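Local coordinates for lipoate-protein ligase 1 (Plasmodium falciparum, PDB 5T8U), which belongs to the lipoate-protein ligase family, with a catalytic domain of the lipoyl ligase A/B type and lipoic acid in its pocket, at residues T225-Y228 with E229-Y232. Residues are numbered along the deposited sequence; the frame is centred on the assembly and turned at random.
Sequences TKFY and EQNY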
ATOM      1  N   THR A 225     -16.577   9.073  10.006  1.00 59.84           N
ATOM      2  CA  THR A 225     -18.033   9.157   9.945  1.00 61.09           C
ATOM      3  C   THR A 225     -18.489  10.603   9.795  1.00 61.23           C
ATOM      4  O   THR A 225     -19.346  10.918   8.960  1.00 61.74           O
ATOM      5  CB  THR A 225     -18.637   8.530  11.205  1.00 64.10           C
ATOM      6  OG1 THR A 225     -18.082   7.223  11.402  1.00 62.82           O
ATOM      7  CG2 THR A 225     -20.150   8.421  11.085  1.00 65.15           C
ATOM      8  N   LYS A 226     -17.919  11.501  10.600  0.98 61.06           N
ATOM      9  CA  LYS A 226     -18.287  12.909  10.522  0.98 65.89           C
ATOM     10  C   LYS A 226     -17.960  13.488   9.153  0.98 68.11           C
ATOM     11  O   LYS A 226     -18.741  14.270   8.598  0.98 67.35           O
ATOM     12  CB  LYS A 226     -17.575  13.695  11.622  0.98 70.19           C
ATOM     13  CG  LYS A 226     -17.677  15.205  11.484  0.98 74.80           C
ATOM     14  CD  LYS A 226     -17.227  15.898  12.759  0.98 79.05           C
ATOM     15  CE  LYS A 226     -16.432  17.158  12.463  0.98 81.71           C
ATOM     16  NZ  LYS A 226     -15.861  17.752  13.704  0.98 83.46           N
ATOM     17  N   PHE A 227     -16.807  13.119   8.591  1.00 75.60           N
ATOM     18  CA  PHE A 227     -16.455  13.608   7.263  1.00 76.70           C
ATOM     19  C   PHE A 227     -17.503  13.198   6.240  1.00 76.04           C
ATOM     20  O   PHE A 227     -17.881  13.997   5.377  1.00 78.40           O
ATOM     21  CB  PHE A 227     -15.078  13.091   6.845  1.00 75.22           C
ATOM     22  CG  PHE A 227     -14.682  13.495   5.448  1.00 73.67           C
ATOM     23  CD1 PHE A 227     -15.005  12.695   4.362  1.00 72.81           C
ATOM     24  CD2 PHE A 227     -13.998  14.678   5.220  1.00 74.80           C
ATOM     25  CE1 PHE A 227     -14.648  13.066   3.077  1.00 73.56           C
ATOM     26  CE2 PHE A 227     -13.638  15.053   3.936  1.00 75.33           C
ATOM     27  CZ  PHE A 227     -13.964  14.245   2.864  1.00 74.36           C
ATOM     28  N   TYR A 228     -17.988  11.960   6.319  1.00 71.23           N
ATOM     29  CA  TYR A 228     -18.992  11.496   5.370  1.00 71.89           C
ATOM     30  C   TYR A 228     -20.421  11.732   5.849  1.00 79.23           C
ATOM     31  O   TYR A 228     -21.357  11.180   5.261  1.00 76.86           O
ATOM     32  CB  TYR A 228     -18.777  10.014   5.057  1.00 68.91           C
ATOM     33  CG  TYR A 228     -17.519   9.761   4.257  1.00 66.09           C
ATOM     34  CD1 TYR A 228     -17.364  10.292   2.982  1.00 64.10           C
ATOM     35  CD2 TYR A 228     -16.486   8.995   4.775  1.00 64.13           C
ATOM     36  CE1 TYR A 228     -16.216  10.068   2.249  1.00 62.72           C
ATOM     37  CE2 TYR A 228     -15.336   8.765   4.049  1.00 63.09           C
ATOM     38  CZ  TYR A 228     -15.206   9.302   2.789  1.00 62.63           C
ATOM     39  OH  TYR A 228     -14.057   9.068   2.070  1.00 63.06           O
ATOM     40  N   GLU A 229     -20.612  12.547   6.889  1.00 91.72           N
ATOM     41  CA  GLU A 229     -21.939  12.938   7.349  1.00 99.21           C
ATOM     42  C   GLU A 229     -22.216  14.424   7.126  1.00100.81           C
ATOM     43  O   GLU A 229     -23.121  14.984   7.752  1.00106.03           O
ATOM     44  CB  GLU A 229     -22.109  12.581   8.826  1.00101.00           C
ATOM     45  CG  GLU A 229     -22.757  11.229   9.065  1.00103.23           C
ATOM     46  CD  GLU A 229     -22.850  10.884  10.538  1.00107.07           C
ATOM     47  OE1 GLU A 229     -22.265  11.624  11.357  1.00108.77           O
ATOM     48  OE2 GLU A 229     -23.510   9.879  10.877  1.00108.52           O
ATOM     49  N   GLN A 230     -21.460  15.073   6.237  1.00 97.58           N
ATOM     50  CA  GLN A 230     -21.649  16.502   5.999  1.00100.02           C
ATOM     51  C   GLN A 230     -23.023  16.788   5.403  1.00107.64           C
ATOM     52  O   GLN A 230     -23.789  17.600   5.933  1.00105.14           O
ATOM     53  CB  GLN A 230     -20.551  17.032   5.076  1.00103.28           C
ATOM     54  CG  GLN A 230     -19.236  17.343   5.767  1.00103.22           C
ATOM     55  CD  GLN A 230     -18.295  18.134   4.879  1.00103.11           C
ATOM     56  OE1 GLN A 230     -18.580  19.276   4.516  1.00105.48           O
ATOM     57  NE2 GLN A 230     -17.170  17.529   4.515  1.00 99.70           N
ATOM     58  N   ASN A 231     -23.343  16.134   4.282  1.00127.63           N
ATOM     59  CA  ASN A 231     -24.583  16.429   3.568  1.00138.75           C
ATOM     60  C   ASN A 231     -25.792  16.391   4.495  1.00144.01           C
ATOM     61  O   ASN A 231     -26.653  17.276   4.442  1.00146.90           O
ATOM     62  CB  ASN A 231     -24.771  15.438   2.419  1.00140.20           C
ATOM     63  CG  ASN A 231     -26.110  15.597   1.726  1.00146.95           C
ATOM     64  OD1 ASN A 231     -26.536  16.711   1.423  1.00151.36           O
ATOM     65  ND2 ASN A 231     -26.789  14.481   1.487  1.00147.81           N
ATOM     66  N   TYR A 232     -25.873  15.374   5.347  1.00149.55           N
ATOM     67  CA  TYR A 232     -27.033  15.219   6.213  1.00152.69           C
ATOM     68  C   TYR A 232     -27.054  16.299   7.287  1.00146.64           C
ATOM     69  O   TYR A 232     -26.010  16.712   7.802  1.00148.70           O
ATOM     70  CB  TYR A 232     -27.027  13.839   6.867  1.00151.34           C
ATOM     71  CG  TYR A 232     -27.052  12.692   5.882  1.00151.15           C
ATOM     72  CD1 TYR A 232     -28.202  12.398   5.160  1.00154.67           C
ATOM     73  CD2 TYR A 232     -25.930  11.897   5.679  1.00147.84           C
ATOM     74  CE1 TYR A 232     -28.231  11.350   4.259  1.00154.49           C
ATOM     75  CE2 TYR A 232     -25.951  10.846   4.780  1.00147.59           C
ATOM     76  CZ  TYR A 232     -27.104  10.577   4.073  1.00150.70           C
ATOM     77  OH  TYR A 232     -27.132   9.532   3.178  1.00149.98           O
TER
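The side chains of Thr225 and Glu229 lie next to each other, extending in one direction, where helix 213-227 ends. With chi1 at -51°, Thr225 OG1 lies beside the backbone N and turns back to the carbonyl of Ile221, leaving CG2 as the branch against the carboxylate, 3.7 Å from Glu229 OE2. Thr225 O lies 3.2 Å from Glu229 CB, but its angle to the Glu229 amide is too poor for a bond. That amide is taken instead by the next carbonyl: Glu229 N donates to Lys226 O at 3.1 Å, reaching it from well above the carbonyl plane. This i to i+3 bond closes a tight turn at the helix C-terminus, and Tyr228 is the first residue to leave helical backbone angles. Phe227 O is met by the extended chain of Gln230, with Gln230 CG at 3.6 Å, and Gln230 NE2 sits obliquely to the Phe227 ring. Phe227 CD1 sits over the middle of one face of the Tyr228 ring, 3.5 Å above its plane. The side chains of Phe227 and Tyr228 both touch Ile123 of helix 117-132, and Tyr228 OH is hydrogen-bonded to Asn112 ND2 at the end of strand 105-112, whereas Glu229 touches Ile237 in the loop leading to strand 244-245.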